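Local coordinates for restriction endonuclease AspBHI (Azoarcus sp., PDB 4OC8), which acts as a modification-dependent restriction endonuclease, probably binding DNA that carries modified bases and cleaving it, at residues A[325-339]-A[352-364]. Residues are numbered along the deposited sequence; the frame is centred on the assembly and turned at random.
Sequences IKHREFGVLVTTSYV and HPVILTTAQDIVG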
loop_
_atom_site.group_PDB
_atom_site.type_symbol
_atom_site.label_atom_id
_atom_site.label_comp_id
_atom_site.label_asym_id
_atom_site.label_seq_id
_atom_site.Cartn_x
_atom_site.Cartn_y
_atom_site.Cartn_z
ATOM N N ILE A 325 -14.310 6.058 10.729
ATOM C CA ILE A 325 -13.903 5.639 9.381
ATOM C C ILE A 325 -15.053 5.579 8.382
ATOM O O ILE A 325 -14.908 5.010 7.300
ATOM C CB ILE A 325 -13.174 4.272 9.366
ATOM C CG1 ILE A 325 -14.113 3.152 9.810
ATOM C CG2 ILE A 325 -11.917 4.317 10.221
ATOM C CD1 ILE A 325 -13.439 1.821 9.901
ATOM N N LYS A 326 -16.190 6.162 8.747
ATOM C CA LYS A 326 -17.370 6.162 7.884
ATOM C C LYS A 326 -17.060 6.677 6.482
ATOM O O LYS A 326 -17.356 6.011 5.489
ATOM C CB LYS A 326 -18.493 7.003 8.503
ATOM C CG LYS A 326 -19.472 6.239 9.394
ATOM C CD LYS A 326 -20.425 5.378 8.570
ATOM C CE LYS A 326 -21.652 4.967 9.376
ATOM N NZ LYS A 326 -21.296 4.275 10.646
ATOM N N HIS A 327 -16.457 7.860 6.407
ATOM C CA HIS A 327 -16.199 8.505 5.124
ATOM C C HIS A 327 -14.772 8.286 4.641
ATOM O O HIS A 327 -14.325 8.928 3.689
ATOM C CB HIS A 327 -16.492 10.005 5.210
ATOM C CG HIS A 327 -17.933 10.328 5.468
ATOM N ND1 HIS A 327 -18.344 11.544 5.969
ATOM C CD2 HIS A 327 -19.057 9.593 5.290
ATOM C CE1 HIS A 327 -19.660 11.544 6.093
ATOM N NE2 HIS A 327 -20.116 10.373 5.689
ATOM N N ARG A 328 -14.060 7.379 5.299
ATOM C CA ARG A 328 -12.676 7.096 4.939
ATOM C C ARG A 328 -12.498 5.628 4.570
ATOM O O ARG A 328 -13.328 4.787 4.915
ATOM C CB ARG A 328 -11.741 7.500 6.077
ATOM C CG ARG A 328 -12.052 8.885 6.620
ATOM C CD ARG A 328 -10.807 9.637 7.035
ATOM N NE ARG A 328 -10.937 11.063 6.747
ATOM C CZ ARG A 328 -11.532 11.934 7.553
ATOM N NH1 ARG A 328 -12.055 11.522 8.703
ATOM N NH2 ARG A 328 -11.603 13.214 7.211
ATOM N N GLU A 329 -11.419 5.329 3.857
ATOM C CA GLU A 329 -11.204 3.989 3.323
ATOM C C GLU A 329 -10.930 2.970 4.416
ATOM O O GLU A 329 -11.471 1.864 4.392
ATOM C CB GLU A 329 -10.057 3.990 2.309
ATOM C CG GLU A 329 -10.125 5.128 1.301
ATOM C CD GLU A 329 -11.408 5.137 0.492
ATOM O OE1 GLU A 329 -11.990 4.051 0.271
ATOM O OE2 GLU A 329 -11.832 6.237 0.077
ATOM N N PHE A 330 -10.090 3.341 5.375
ATOM C CA PHE A 330 -9.778 2.438 6.478
ATOM C C PHE A 330 -9.341 3.142 7.769
ATOM O O PHE A 330 -9.304 4.371 7.845
ATOM C CB PHE A 330 -8.734 1.405 6.042
ATOM C CG PHE A 330 -7.384 1.989 5.736
ATOM C CD1 PHE A 330 -7.149 2.644 4.534
ATOM C CD2 PHE A 330 -6.343 1.866 6.645
ATOM C CE1 PHE A 330 -5.903 3.174 4.248
ATOM C CE2 PHE A 330 -5.098 2.390 6.366
ATOM C CZ PHE A 330 -4.875 3.045 5.165
ATOM N N GLY A 331 -9.027 2.345 8.785
ATOM C CA GLY A 331 -8.557 2.872 10.051
ATOM C C GLY A 331 -7.391 2.081 10.618
ATOM O O GLY A 331 -7.293 0.874 10.408
ATOM N N VAL A 332 -6.496 2.766 11.324
ATOM C CA VAL A 332 -5.392 2.118 12.023
ATOM C C VAL A 332 -5.552 2.336 13.522
ATOM O O VAL A 332 -5.805 3.452 13.971
ATOM C CB VAL A 332 -4.014 2.685 11.601
ATOM C CG1 VAL A 332 -2.892 1.833 12.174
ATOM C CG2 VAL A 332 -3.894 2.767 10.097
ATOM N N LEU A 333 -5.412 1.264 14.292
ATOM C CA LEU A 333 -5.480 1.349 15.741
ATOM C C LEU A 333 -4.165 0.902 16.333
ATOM O O LEU A 333 -3.832 -0.279 16.291
ATOM C CB LEU A 333 -6.610 0.480 16.290
ATOM C CG LEU A 333 -6.703 0.428 17.816
ATOM C CD1 LEU A 333 -8.087 0.837 18.277
ATOM C CD2 LEU A 333 -6.357 -0.955 18.341
ATOM N N VAL A 334 -3.416 1.849 16.883
ATOM C CA VAL A 334 -2.156 1.537 17.543
ATOM C C VAL A 334 -2.365 1.482 19.052
ATOM O O VAL A 334 -2.995 2.361 19.628
ATOM C CB VAL A 334 -1.076 2.577 17.199
ATOM C CG1 VAL A 334 0.223 2.264 17.924
ATOM C CG2 VAL A 334 -0.860 2.628 15.695
ATOM N N THR A 335 -1.853 0.439 19.690
ATOM C CA THR A 335 -1.998 0.300 21.130
ATOM C C THR A 335 -0.799 -0.392 21.762
ATOM O O THR A 335 -0.245 -1.341 21.200
ATOM C CB THR A 335 -3.272 -0.478 21.503
ATOM O OG1 THR A 335 -3.237 -0.803 22.900
ATOM C CG2 THR A 335 -3.369 -1.761 20.695
ATOM N N THR A 336 -0.408 0.090 22.936
ATOM C CA THR A 336 0.663 -0.535 23.705
ATOM C C THR A 336 0.137 -1.718 24.519
ATOM O O THR A 336 0.847 -2.275 25.351
ATOM C CB THR A 336 1.351 0.477 24.641
ATOM O OG1 THR A 336 0.364 1.328 25.243
ATOM C CG2 THR A 336 2.337 1.329 23.860
ATOM N N SER A 337 -1.113 -2.093 24.273
ATOM C CA SER A 337 -1.706 -3.255 24.915
ATOM C C SER A 337 -2.271 -4.196 23.861
ATOM O O SER A 337 -1.836 -4.178 22.712
ATOM C CB SER A 337 -2.814 -2.815 25.863
ATOM O OG SER A 337 -3.502 -3.928 26.398
ATOM N N TYR A 338 -3.242 -5.014 24.254
ATOM C CA TYR A 338 -3.877 -5.951 23.332
ATOM C C TYR A 338 -5.361 -5.642 23.148
ATOM O O TYR A 338 -5.968 -4.942 23.958
ATOM C CB TYR A 338 -3.713 -7.381 23.836
ATOM C CG TYR A 338 -4.664 -7.752 24.958
ATOM C CD1 TYR A 338 -4.465 -7.279 26.250
ATOM C CD2 TYR A 338 -5.752 -8.585 24.726
ATOM C CE1 TYR A 338 -5.328 -7.617 27.278
ATOM C CE2 TYR A 338 -6.617 -8.929 25.746
ATOM C CZ TYR A 338 -6.400 -8.447 27.020
ATOM O OH TYR A 338 -7.269 -8.788 28.033
ATOM N N VAL A 339 -5.936 -6.165 22.069
ATOM C CA VAL A 339 -7.368 -6.058 21.816
ATOM C C VAL A 339 -8.058 -7.353 22.243
ATOM O O VAL A 339 -7.648 -8.437 21.825
ATOM C CB VAL A 339 -7.646 -5.816 20.326
ATOM C CG1 VAL A 339 -9.139 -5.734 20.071
ATOM C CG2 VAL A 339 -6.951 -4.552 19.862
ATOM N N HIS A 352 -14.724 -5.011 9.029
ATOM C CA HIS A 352 -14.259 -3.632 9.148
ATOM C C HIS A 352 -12.820 -3.485 8.661
ATOM O O HIS A 352 -11.949 -4.279 9.024
ATOM C CB HIS A 352 -14.350 -3.165 10.600
ATOM C CG HIS A 352 -15.746 -3.092 11.125
ATOM N ND1 HIS A 352 -16.632 -2.101 10.750
ATOM C CD2 HIS A 352 -16.414 -3.878 12.000
ATOM C CE1 HIS A 352 -17.782 -2.286 11.368
ATOM N NE2 HIS A 352 -17.678 -3.358 12.135
ATOM N N PRO A 353 -12.562 -2.463 7.834
ATOM C CA PRO A 353 -11.203 -2.218 7.342
ATOM C C PRO A 353 -10.330 -1.563 8.408
ATOM O O PRO A 353 -9.913 -0.418 8.243
ATOM C CB PRO A 353 -11.428 -1.265 6.163
ATOM C CG PRO A 353 -12.687 -0.564 6.483
ATOM C CD PRO A 353 -13.544 -1.537 7.245
ATOM N N VAL A 354 -10.052 -2.286 9.489
ATOM C CA VAL A 354 -9.295 -1.726 10.607
ATOM C C VAL A 354 -8.038 -2.527 10.911
ATOM O O VAL A 354 -8.117 -3.709 11.235
ATOM C CB VAL A 354 -10.156 -1.654 11.882
ATOM C CG1 VAL A 354 -9.290 -1.386 13.096
ATOM C CG2 VAL A 354 -11.218 -0.589 11.743
ATOM N N ILE A 355 -6.880 -1.881 10.807
ATOM C CA ILE A 355 -5.606 -2.503 11.168
ATOM C C ILE A 355 -5.409 -2.448 12.674
ATOM O O ILE A 355 -5.546 -1.392 13.280
ATOM C CB ILE A 355 -4.411 -1.783 10.520
ATOM C CG1 ILE A 355 -4.552 -1.764 8.999
ATOM C CG2 ILE A 355 -3.107 -2.446 10.923
ATOM C CD1 ILE A 355 -3.487 -0.960 8.307
ATOM N N LEU A 356 -5.082 -3.585 13.275
ATOM C CA LEU A 356 -4.875 -3.648 14.716
ATOM C C LEU A 356 -3.400 -3.831 15.053
ATOM O O LEU A 356 -2.879 -4.947 15.024
ATOM C CB LEU A 356 -5.703 -4.779 15.338
ATOM C CG LEU A 356 -7.226 -4.698 15.191
ATOM C CD1 LEU A 356 -7.868 -5.987 15.658
ATOM C CD2 LEU A 356 -7.779 -3.511 15.967
ATOM N N THR A 357 -2.738 -2.727 15.380
ATOM C CA THR A 357 -1.334 -2.749 15.760
ATOM C C THR A 357 -1.210 -2.858 17.272
ATOM O O THR A 357 -1.416 -1.880 17.987
ATOM C CB THR A 357 -0.624 -1.469 15.303
ATOM O OG1 THR A 357 -1.012 -1.162 13.961
ATOM C CG2 THR A 357 0.880 -1.638 15.363
ATOM N N THR A 358 -0.876 -4.048 17.754
ATOM C CA THR A 358 -0.755 -4.291 19.184
ATOM C C THR A 358 0.691 -4.173 19.651
ATOM O O THR A 358 1.568 -3.788 18.879
ATOM C CB THR A 358 -1.310 -5.671 19.558
ATOM O OG1 THR A 358 -0.482 -6.697 18.996
ATOM C CG2 THR A 358 -2.722 -5.817 19.031
ATOM N N ALA A 359 0.933 -4.511 20.914
ATOM C CA ALA A 359 2.243 -4.323 21.527
ATOM C C ALA A 359 3.361 -5.081 20.808
ATOM O O ALA A 359 4.440 -4.530 20.566
ATOM C CB ALA A 359 2.198 -4.705 22.998
ATOM N N GLN A 360 3.101 -6.342 20.472
ATOM C CA GLN A 360 4.071 -7.150 19.745
ATOM C C GLN A 360 4.417 -6.481 18.414
ATOM O O GLN A 360 5.581 -6.434 18.004
ATOM C CB GLN A 360 3.526 -8.562 19.515
ATOM C CG GLN A 360 4.481 -9.485 18.782
ATOM C CD GLN A 360 5.864 -9.510 19.405
ATOM O OE1 GLN A 360 6.008 -9.646 20.620
ATOM N NE2 GLN A 360 6.890 -9.369 18.574
ATOM N N ASP A 361 3.396 -5.942 17.760
ATOM C CA ASP A 361 3.580 -5.261 16.490
ATOM C C ASP A 361 4.455 -4.021 16.651
ATOM O O ASP A 361 5.325 -3.751 15.819
ATOM C CB ASP A 361 2.225 -4.911 15.875
ATOM C CG ASP A 361 1.418 -6.145 15.510
ATOM O OD1 ASP A 361 2.039 -7.164 15.134
ATOM O OD2 ASP A 361 0.173 -6.106 15.599
ATOM N N ILE A 362 4.239 -3.280 17.733
ATOM C CA ILE A 362 5.082 -2.131 18.033
ATOM C C ILE A 362 6.527 -2.580 18.245
ATOM O O ILE A 362 7.466 -1.926 17.785
ATOM C CB ILE A 362 4.576 -1.353 19.264
ATOM C CG1 ILE A 362 3.186 -0.778 18.989
ATOM C CG2 ILE A 362 5.539 -0.231 19.628
ATOM C CD1 ILE A 362 2.630 0.039 20.130
ATOM N N VAL A 363 6.699 -3.708 18.923
ATOM C CA VAL A 363 8.028 -4.261 19.138
ATOM C C VAL A 363 8.724 -4.580 17.815
ATOM O O VAL A 363 9.901 -4.245 17.623
ATOM C CB VAL A 363 7.974 -5.519 20.010
ATOM C CG1 VAL A 363 9.341 -6.168 20.091
ATOM C CG2 VAL A 363 7.465 -5.167 21.393
ATOM N N GLY A 364 7.993 -5.214 16.900
ATOM C CA GLY A 364 8.535 -5.548 15.592
ATOM C C GLY A 364 8.915 -4.322 14.781
ATOM O O GLY A 364 10.021 -4.238 14.227
#
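The carbonyl oxygen Gly331 O is approached twice from the neighbouring strand, by Ile355 N at 2.8 Å in a hydrogen bond and by the CA-H of Val354 in a longer contact. Both belong to the parallel pair that closes a beta-alpha-beta unit: strands 330-335 and 354-357, joined through helix 341-349, run only 13° apart, and 354-357 is the outermost strand, within this chain, of the five-stranded sheet of the PDDEXK-type endonuclease domain. Five backbone bonds fix the register, from Gly331 N to Pro353 O through to Thr335 N to Thr357 O, the latter 2.9 Å long.

Side chains then sort by face. On one, Ile355 CG1 lies beside its own backbone N (chi1 -58°) and the extended chain carries CD1 to Val332 CG2 and, obliquely, to Phe330 CE2, each at 4.2 Å. Ile296 of the second subunit packs on Phe330, Pro353 and Ile355, placing this end at a subunit interface. On the other face, Leu333 CD2 meets Leu356 CD2 at 3.8 Å, and Val339 CG2 reaches the same methyl; helix 315-324 lies over Leu333 and Val354 there.

Ile362, in helix 359-368 that follows strand 354-357, reaches back with CD1 to Val334 CG1 and Thr336 CG2, both at 4.0 Å. Thr335 OG1, which also bonds to Lys305 O, sits anti to its own N (chi1 169°) and accepts Ser337 N at 2.8 Å, forming an ST turn.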